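Local coordinates for protein GTPase subunit of restriction endonuclease (Thermococcus gammatolerans, PDB 6P0G) that binds DNA, probably as the recognition part of an McrB-type GTPase subunit that directs a restriction endonuclease to its target, at residues M70-V75 with T90-G95; N142-Y147 with V166-K171. All coordinates share one frame; numbering follows the deposited sequence.

In the fold
Interaction 1 lies in the buried centre of the main sheet, pairing strands 70-76 and 91-102. Interaction 2 lies near the surface, where the end of helix 138-145 meets the start of helix 167-173. The first is built on a regular backbone hydrogen-bond ladder with apolar side chains on both faces; the second has no hydrogen bond between its segments and relies on a few aliphatic contacts and a pair of opposite charges just beyond salt-bridge distance, with Y147 bonding a DNA phosphate beside it. Helix 138-145 joins them: it lies on the sheet face bearing L72, Y74 and V92, and Y74 OH probably hydrogen-bonds N142 OD1 at 2.7 Å. L170, in helix 167-173, also touches M70.

Interaction 1: residues M70-V75 with T90-G95; sequences MVLFYV and TAVYLG
V71, F73 and V75 are the hydrogen-bonded partners of G95, Y93 and A91, each pair exchanging two backbone N-H...O bonds. The short strand segments run antiparallel, with 162° between their directions. Five of the six bonds lie in the carbonyl plane, among them F73 N to Y93 O at 2.8 Å; V71 N instead approaches G95 O tilted 27° from that plane. L72 CB passes 4.1 Å from Y93 O, and L72 CG, set beside the backbone N and anti to the carbonyl carbon (chi1 -69°), divides the side chain between two neighbours. L72 CD2 leans across to strand 91-102, 3.8 Å from V92 CG1 and 4.1 Å from L94 CB, while L72 CD1 turns to L145 of helix 138-145. Beside it on the same face, the Y74 ring lies alongside V92 and points the same way, with Y74 CD1 4.0 Å from V92 CG2. At the start of strand 70-76, CG of the selenomethionine M70 meets L94 CD2 at 3.8 Å. On the opposite face V75 CG2 comes obliquely to the Y93 ring, 4.0 Å from Y93 CE1, and F73 O lies near the plane of that ring at its edge. V71 CG1 sits over one face of the F73 ring, toward its rim, and W53 meets that ring edge-to-face. Helix 15-26 packs on this side. With strand 5-11 parallel to 70-76 beyond, the pairing is a central antiparallel ladder of a mixed sheet with helices on both faces, consistent with a compact PUA-like DNA-reading domain.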
HETATM    1  N   MSE A  70       6.603  -6.380  -1.752  1.00 73.42           N
HETATM    2  CA  MSE A  70       6.228  -5.194  -2.516  1.00 74.32           C
HETATM    3  C   MSE A  70       4.712  -5.035  -2.633  1.00 74.06           C
HETATM    4  O   MSE A  70       3.956  -6.014  -2.723  1.00 72.70           O
HETATM    5  CB  MSE A  70       6.879  -5.224  -3.902  1.00 66.98           C
HETATM    6  CG  MSE A  70       8.284  -4.603  -3.919  1.00 76.91           C
HETATM    7 SE   MSE A  70       9.427  -5.303  -5.346  0.54 98.41          SE
HETATM    8  CE  MSE A  70       9.377  -7.197  -4.806  1.00 88.48           C
ATOM      9  N   VAL A  71       4.287  -3.778  -2.602  1.00 72.08           N
ATOM     10  CA  VAL A  71       2.884  -3.417  -2.711  1.00 66.59           C
ATOM     11  C   VAL A  71       2.699  -2.467  -3.887  1.00 67.95           C
ATOM     12  O   VAL A  71       3.357  -1.403  -3.955  1.00 57.29           O
ATOM     13  CB  VAL A  71       2.379  -2.742  -1.442  1.00 62.00           C
ATOM     14  CG1 VAL A  71       0.879  -2.501  -1.544  1.00 59.91           C
ATOM     15  CG2 VAL A  71       2.739  -3.577  -0.242  1.00 60.08           C
ATOM     16  N   LEU A  72       1.840  -2.879  -4.824  1.00 65.35           N
ATOM     17  CA  LEU A  72       1.372  -2.014  -5.904  1.00 57.17           C
ATOM     18  C   LEU A  72       0.061  -1.427  -5.446  1.00 62.29           C
ATOM     19  O   LEU A  72      -0.917  -2.162  -5.189  1.00 65.11           O
ATOM     20  CB  LEU A  72       1.164  -2.776  -7.219  1.00 58.50           C
ATOM     21  CG  LEU A  72       2.374  -3.314  -7.972  1.00 64.25           C
ATOM     22  CD1 LEU A  72       1.913  -4.197  -9.125  1.00 64.62           C
ATOM     23  CD2 LEU A  72       3.209  -2.155  -8.498  1.00 63.78           C
ATOM     24  N   PHE A  73       0.013  -0.114  -5.307  1.00 58.31           N
ATOM     25  CA  PHE A  73      -1.263   0.491  -4.988  1.00 62.38           C
ATOM     26  C   PHE A  73      -1.865   0.883  -6.348  1.00 65.06           C
ATOM     27  O   PHE A  73      -1.286   1.681  -7.056  1.00 62.08           O
ATOM     28  CB  PHE A  73      -1.118   1.696  -4.048  1.00 61.27           C
ATOM     29  CG  PHE A  73      -0.597   1.355  -2.655  1.00 59.02           C
ATOM     30  CD1 PHE A  73      -1.466   1.008  -1.642  1.00 59.72           C
ATOM     31  CD2 PHE A  73       0.762   1.428  -2.369  1.00 61.85           C
ATOM     32  CE1 PHE A  73      -0.998   0.705  -0.350  1.00 66.39           C
ATOM     33  CE2 PHE A  73       1.249   1.127  -1.079  1.00 62.44           C
ATOM     34  CZ  PHE A  73       0.371   0.768  -0.071  1.00 59.62           C
ATOM     35  N   TYR A  74      -2.996   0.283  -6.724  1.00 61.91           N
ATOM     36  CA  TYR A  74      -3.744   0.723  -7.893  1.00 60.27           C
ATOM     37  C   TYR A  74      -4.671   1.868  -7.501  1.00 64.17           C
ATOM     38  O   TYR A  74      -5.409   1.739  -6.536  1.00 65.54           O
ATOM     39  CB  TYR A  74      -4.585  -0.410  -8.456  1.00 60.39           C
ATOM     40  CG  TYR A  74      -3.865  -1.456  -9.255  1.00 57.22           C
ATOM     41  CD1 TYR A  74      -2.483  -1.524  -9.299  1.00 56.42           C
ATOM     42  CD2 TYR A  74      -4.589  -2.393  -9.977  1.00 57.96           C
ATOM     43  CE1 TYR A  74      -1.840  -2.503 -10.064  1.00 53.95           C
ATOM     44  CE2 TYR A  74      -3.967  -3.357 -10.736  1.00 56.61           C
ATOM     45  CZ  TYR A  74      -2.602  -3.411 -10.783  1.00 56.26           C
ATOM     46  OH  TYR A  74      -2.025  -4.391 -11.545  1.00 52.92           O
ATOM     47  N   VAL A  75      -4.662   2.984  -8.226  1.00 63.14           N
ATOM     48  CA  VAL A  75      -5.593   4.060  -7.871  1.00 66.88           C
ATOM     49  C   VAL A  75      -6.474   4.467  -9.037  1.00 67.85           C
ATOM     50  O   VAL A  75      -5.953   4.786 -10.089  1.00 66.17           O
ATOM     51  CB  VAL A  75      -4.871   5.308  -7.358  1.00 68.11           C
ATOM     52  CG1 VAL A  75      -5.882   6.441  -7.149  1.00 62.87           C
ATOM     53  CG2 VAL A  75      -4.122   4.993  -6.058  1.00 65.31           C
ATOM     54  N   THR A  90      -6.013   6.825 -14.030  1.00 68.34           N
ATOM     55  CA  THR A  90      -5.563   5.830 -13.062  1.00 66.83           C
ATOM     56  C   THR A  90      -4.090   5.998 -12.726  1.00 72.17           C
ATOM     57  O   THR A  90      -3.345   6.634 -13.472  1.00 67.69           O
ATOM     58  CB  THR A  90      -5.773   4.406 -13.548  1.00 64.94           C
ATOM     59  OG1 THR A  90      -4.850   4.111 -14.602  1.00 62.82           O
ATOM     60  CG2 THR A  90      -7.233   4.191 -14.002  1.00 66.88           C
ATOM     61  N   ALA A  91      -3.680   5.408 -11.604  1.00 63.61           N
ATOM     62  CA  ALA A  91      -2.306   5.500 -11.143  1.00 67.91           C
ATOM     63  C   ALA A  91      -1.851   4.218 -10.450  1.00 66.90           C
ATOM     64  O   ALA A  91      -2.635   3.520  -9.826  1.00 65.18           O
ATOM     65  CB  ALA A  91      -2.146   6.687 -10.202  1.00 69.22           C
ATOM     66  N   VAL A  92      -0.566   3.912 -10.571  1.00 62.28           N
ATOM     67  CA  VAL A  92       0.024   2.803  -9.836  1.00 62.77           C
ATOM     68  C   VAL A  92       1.244   3.292  -9.072  1.00 62.42           C
ATOM     69  O   VAL A  92       2.114   3.968  -9.638  1.00 59.46           O
ATOM     70  CB  VAL A  92       0.424   1.649 -10.768  1.00 61.96           C
ATOM     71  CG1 VAL A  92       0.940   0.467  -9.959  1.00 63.01           C
ATOM     72  CG2 VAL A  92      -0.788   1.215 -11.620  1.00 64.33           C
ATOM     73  N   TYR A  93       1.287   2.972  -7.782  1.00 60.34           N
ATOM     74  CA  TYR A  93       2.442   3.289  -6.934  1.00 64.11           C
ATOM     75  C   TYR A  93       3.088   2.000  -6.439  1.00 62.84           C
ATOM     76  O   TYR A  93       2.372   1.025  -6.179  1.00 61.02           O
ATOM     77  CB  TYR A  93       2.035   4.134  -5.725  1.00 60.99           C
ATOM     78  CG  TYR A  93       1.365   5.458  -6.028  1.00 60.83           C
ATOM     79  CD1 TYR A  93       0.043   5.514  -6.474  1.00 58.83           C
ATOM     80  CD2 TYR A  93       2.034   6.654  -5.810  1.00 59.74           C
ATOM     81  CE1 TYR A  93      -0.566   6.730  -6.718  1.00 62.64           C
ATOM     82  CE2 TYR A  93       1.433   7.857  -6.048  1.00 56.56           C
ATOM     83  CZ  TYR A  93       0.148   7.898  -6.505  1.00 62.17           C
ATOM     84  OH  TYR A  93      -0.439   9.116  -6.721  1.00 66.66           O
ATOM     85  N   LEU A  94       4.417   1.993  -6.302  1.00 56.99           N
ATOM     86  CA  LEU A  94       5.137   0.819  -5.808  1.00 59.23           C
ATOM     87  C   LEU A  94       5.922   1.155  -4.547  1.00 65.01           C
ATOM     88  O   LEU A  94       6.793   2.028  -4.537  1.00 61.26           O
ATOM     89  CB  LEU A  94       6.079   0.257  -6.877  1.00 60.39           C
ATOM     90  CG  LEU A  94       6.755  -1.121  -6.702  1.00 67.54           C
ATOM     91  CD1 LEU A  94       7.575  -1.449  -7.951  1.00 61.67           C
ATOM     92  CD2 LEU A  94       7.692  -1.229  -5.487  1.00 72.42           C
ATOM     93  N   GLY A  95       5.614   0.423  -3.489  1.00 65.20           N
ATOM     94  CA  GLY A  95       6.334   0.551  -2.239  1.00 69.23           C
ATOM     95  C   GLY A  95       7.014  -0.756  -1.880  1.00 70.53           C
ATOM     96  O   GLY A  95       6.599  -1.846  -2.331  1.00 64.78           O
TER

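Interaction 2: residues N142-Y147 with V166-K171; sequences NSKLGY and VYDILK. With nucleotides of chain C.
K144 and V166 bring their CA atoms to 6.1 Å where helix 138-145 ends and V166, at the N-cap position, precedes helix 167-173. The first helix closes in a Schellman motif: G146 leaves helical geometry with positive phi (84°), and Y147 N bonds back to N142 O at 2.9 Å. L145 crosses V166 obliquely, L145 CD2 nearly equidistant from both methyls and 3.6 Å from V166 CG2. K144 reaches across to the other segment, K144 CB 3.9 Å from V166 CG1 and K144 CD, crossing I169 obliquely, 3.9 Å from I169 CD1. A bend at the last torsion (chi4 72°) then sets K144 NZ 4.0 Å from D168 OD2; the opposite charges probably attract weakly, without a salt bridge, and K144 CE is nearer the carboxylate than the amine is. Beyond the glycine, Y147 meets the DNA of chain C. There Y147 OH donates a hydrogen bond to OP2 of DC3 at 2.7 Å, the phosphorus lies in the ring plane at its edge, and C5' of DC3 meets the ring obliquely. Y151 and V158 pack against Y147. A phenylalanine in place of Y147 would probably keep much of that packing but leave OP2 of DC3 without this hydrogen-bond donor. The arrangement is a Schellman-terminated helix packed on the start of another, its exit leading to a backbone-phosphate contact in the DNA-binding site.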
ATOM      1  N   ASN A 142      -1.450  -4.266 -15.285  1.00 59.57           N
ATOM      2  CA  ASN A 142      -2.244  -5.497 -15.346  1.00 62.91           C
ATOM      3  C   ASN A 142      -1.741  -6.405 -16.481  1.00 67.16           C
ATOM      4  O   ASN A 142      -1.425  -7.577 -16.258  1.00 64.13           O
ATOM      5  CB  ASN A 142      -3.734  -5.170 -15.509  1.00 62.61           C
ATOM      6  CG  ASN A 142      -4.429  -4.932 -14.166  1.00 66.01           C
ATOM      7  OD1 ASN A 142      -3.990  -5.438 -13.126  1.00 61.35           O
ATOM      8  ND2 ASN A 142      -5.524  -4.173 -14.188  1.00 67.14           N
ATOM      9  N   SER A 143      -1.584  -5.827 -17.675  1.00 65.22           N
ATOM     10  CA  SER A 143      -1.131  -6.574 -18.844  1.00 64.51           C
ATOM     11  C   SER A 143       0.240  -7.223 -18.664  1.00 72.92           C
ATOM     12  O   SER A 143       0.467  -8.339 -19.131  1.00 76.10           O
ATOM     13  CB  SER A 143      -1.103  -5.662 -20.064  1.00 64.06           C
ATOM     14  OG  SER A 143      -0.409  -6.289 -21.126  1.00 83.87           O
ATOM     15  N   LYS A 144       1.159  -6.526 -18.000  1.00 68.46           N
ATOM     16  CA  LYS A 144       2.465  -7.094 -17.745  1.00 66.83           C
ATOM     17  C   LYS A 144       2.384  -8.304 -16.817  1.00 70.04           C
ATOM     18  O   LYS A 144       3.209  -9.217 -16.910  1.00 74.80           O
ATOM     19  CB  LYS A 144       3.393  -6.026 -17.156  1.00 72.89           C
ATOM     20  CG  LYS A 144       4.168  -5.230 -18.216  1.00 69.33           C
ATOM     21  CD  LYS A 144       5.207  -4.293 -17.563  1.00 79.36           C
ATOM     22  CE  LYS A 144       6.386  -3.983 -18.489  1.00 77.30           C
ATOM     23  NZ  LYS A 144       6.020  -3.076 -19.610  1.00 71.55           N
ATOM     24  N   LEU A 145       1.394  -8.302 -15.925  1.00 61.42           N
ATOM     25  CA  LEU A 145       1.207  -9.383 -14.958  1.00 71.68           C
ATOM     26  C   LEU A 145       0.252 -10.475 -15.467  1.00 75.17           C
ATOM     27  O   LEU A 145       0.034 -11.483 -14.789  1.00 73.52           O
ATOM     28  CB  LEU A 145       0.675  -8.820 -13.636  1.00 71.55           C
ATOM     29  CG  LEU A 145       1.609  -7.912 -12.819  1.00 75.09           C
ATOM     30  CD1 LEU A 145       0.922  -7.406 -11.550  1.00 67.25           C
ATOM     31  CD2 LEU A 145       2.891  -8.640 -12.451  1.00 79.17           C
ATOM     32  N   GLY A 146      -0.319 -10.263 -16.653  1.00 71.90           N
ATOM     33  CA  GLY A 146      -1.209 -11.235 -17.263  1.00 71.01           C
ATOM     34  C   GLY A 146      -2.649 -11.141 -16.786  1.00 73.84           C
ATOM     35  O   GLY A 146      -3.443 -12.059 -17.012  1.00 77.09           O
ATOM     36  N   TYR A 147      -2.992 -10.040 -16.119  1.00 71.06           N
ATOM     37  CA  TYR A 147      -4.370  -9.816 -15.670  1.00 74.71           C
ATOM     38  C   TYR A 147      -5.201  -9.078 -16.713  1.00 76.28           C
ATOM     39  O   TYR A 147      -4.642  -8.312 -17.508  1.00 71.25           O
ATOM     40  CB  TYR A 147      -4.408  -8.997 -14.375  1.00 66.28           C
ATOM     41  CG  TYR A 147      -3.786  -9.641 -13.166  1.00 70.90           C
ATOM     42  CD1 TYR A 147      -4.054 -10.963 -12.832  1.00 78.08           C
ATOM     43  CD2 TYR A 147      -2.962  -8.909 -12.324  1.00 71.69           C
ATOM     44  CE1 TYR A 147      -3.490 -11.540 -11.699  1.00 78.12           C
ATOM     45  CE2 TYR A 147      -2.396  -9.473 -11.197  1.00 74.22           C
ATOM     46  CZ  TYR A 147      -2.658 -10.782 -10.886  1.00 77.02           C
ATOM     47  OH  TYR A 147      -2.074 -11.306  -9.752  1.00 79.95           O
ATOM     48  N   VAL A 166       6.902  -7.969 -14.452  1.00 84.10           N
ATOM     49  CA  VAL A 166       7.262  -6.639 -13.966  1.00 85.25           C
ATOM     50  C   VAL A 166       8.653  -6.619 -13.321  1.00 83.63           C
ATOM     51  O   VAL A 166       8.921  -5.794 -12.449  1.00 81.48           O
ATOM     52  CB  VAL A 166       6.233  -6.099 -12.939  1.00 80.22           C
ATOM     53  CG1 VAL A 166       4.907  -5.756 -13.621  1.00 76.25           C
ATOM     54  CG2 VAL A 166       6.035  -7.092 -11.803  1.00 80.83           C
ATOM     55  N   TYR A 167       9.535  -7.517 -13.754  1.00 86.31           N
ATOM     56  CA  TYR A 167      10.890  -7.559 -13.209  1.00 89.18           C
ATOM     57  C   TYR A 167      11.717  -6.368 -13.687  1.00 88.59           C
ATOM     58  O   TYR A 167      12.508  -5.813 -12.926  1.00 92.49           O
ATOM     59  CB  TYR A 167      11.594  -8.865 -13.579  1.00 94.06           C
ATOM     60  CG  TYR A 167      13.023  -8.935 -13.066  1.00104.58           C
ATOM     61  CD1 TYR A 167      13.291  -9.180 -11.717  1.00108.06           C
ATOM     62  CD2 TYR A 167      14.108  -8.748 -13.930  1.00104.98           C
ATOM     63  CE1 TYR A 167      14.604  -9.238 -11.240  1.00107.97           C
ATOM     64  CE2 TYR A 167      15.423  -8.807 -13.462  1.00108.05           C
ATOM     65  CZ  TYR A 167      15.661  -9.054 -12.119  1.00107.53           C
ATOM     66  OH  TYR A 167      16.957  -9.111 -11.656  1.00114.91           O
ATOM     67  N   ASP A 168      11.532  -5.988 -14.946  1.00 85.07           N
ATOM     68  CA  ASP A 168      12.191  -4.817 -15.515  1.00 88.68           C
ATOM     69  C   ASP A 168      12.021  -3.593 -14.625  1.00 83.55           C
ATOM     70  O   ASP A 168      12.979  -2.906 -14.304  1.00 85.67           O
ATOM     71  CB  ASP A 168      11.637  -4.527 -16.922  1.00 86.24           C
ATOM     72  CG  ASP A 168      10.095  -4.454 -16.957  1.00 86.86           C
ATOM     73  OD1 ASP A 168       9.437  -5.215 -16.212  1.00 83.71           O
ATOM     74  OD2 ASP A 168       9.533  -3.643 -17.737  1.00 89.71           O
ATOM     75  N   ILE A 169      10.788  -3.350 -14.210  1.00 80.06           N
ATOM     76  CA  ILE A 169      10.432  -2.125 -13.520  1.00 81.21           C
ATOM     77  C   ILE A 169      11.069  -2.062 -12.137  1.00 85.59           C
ATOM     78  O   ILE A 169      11.744  -1.080 -11.821  1.00 86.57           O
ATOM     79  CB  ILE A 169       8.908  -1.994 -13.424  1.00 75.35           C
ATOM     80  CG1 ILE A 169       8.313  -1.998 -14.837  1.00 78.26           C
ATOM     81  CG2 ILE A 169       8.503  -0.752 -12.660  1.00 63.75           C
ATOM     82  CD1 ILE A 169       6.811  -1.873 -14.898  1.00 68.64           C
ATOM     83  N   LEU A 170      10.866  -3.110 -11.336  1.00 82.21           N
ATOM     84  CA  LEU A 170      11.484  -3.221 -10.010  1.00 85.75           C
ATOM     85  C   LEU A 170      13.013  -3.149 -10.062  1.00 91.75           C
ATOM     86  O   LEU A 170      13.638  -2.550  -9.183  1.00 94.12           O
ATOM     87  CB  LEU A 170      11.059  -4.523  -9.327  1.00 87.56           C
ATOM     88  CG  LEU A 170      12.098  -5.183  -8.402  1.00 95.34           C
ATOM     89  CD1 LEU A 170      12.361  -4.398  -7.099  1.00 92.79           C
ATOM     90  CD2 LEU A 170      11.706  -6.631  -8.103  1.00 96.43           C
ATOM     91  N   LYS A 171      13.617  -3.767 -11.076  1.00 91.20           N
ATOM     92  CA  LYS A 171      15.064  -3.693 -11.236  1.00 87.16           C
ATOM     93  C   LYS A 171      15.444  -2.248 -11.458  1.00 88.79           C
ATOM     94  O   LYS A 171      16.281  -1.710 -10.732  1.00 86.45           O
ATOM     95  CB  LYS A 171      15.562  -4.559 -12.394  1.00 88.97           C
TER
ATOM     96  P    DC C   3      -3.616 -14.689  -9.447  1.00 84.09           P
ATOM     97  OP1  DC C   3      -4.045 -15.295 -10.726  1.00 83.72           O
ATOM     98  OP2  DC C   3      -2.336 -13.932  -9.393  1.00 79.35           O
ATOM     99  O5'  DC C   3      -4.772 -13.778  -8.811  1.00 88.44           O
ATOM    100  C5'  DC C   3      -5.528 -12.896  -9.605  1.00 91.12           C
ATOM    101  C4'  DC C   3      -6.424 -13.670 -10.529  1.00 89.67           C
ATOM    102  O4'  DC C   3      -7.108 -14.699  -9.769  1.00 96.38           O
ATOM    103  C3'  DC C   3      -7.526 -12.864 -11.205  1.00 89.71           C
ATOM    104  O3'  DC C   3      -7.838 -13.492 -12.439  1.00 95.47           O
ATOM    105  C2'  DC C   3      -8.661 -13.058 -10.226  1.00101.66           C
ATOM    106  C1'  DC C   3      -8.493 -14.548 -10.009  1.00105.18           C
ATOM    107  N1   DC C   3      -9.282 -15.111  -8.877  1.00103.49           N
ATOM    108  C2   DC C   3      -8.924 -14.804  -7.554  1.00106.64           C
ATOM    109  O2   DC C   3      -7.948 -14.055  -7.339  1.00103.99           O
ATOM    110  N3   DC C   3      -9.662 -15.330  -6.547  1.00102.60           N
ATOM    111  C4   DC C   3     -10.700 -16.118  -6.822  1.00106.18           C
ATOM    112  N4   DC C   3     -11.382 -16.605  -5.798  1.00109.11           N
ATOM    113  C5   DC C   3     -11.083 -16.441  -8.160  1.00103.60           C
ATOM    114  C6   DC C   3     -10.354 -15.920  -9.146  1.00101.87           C
TER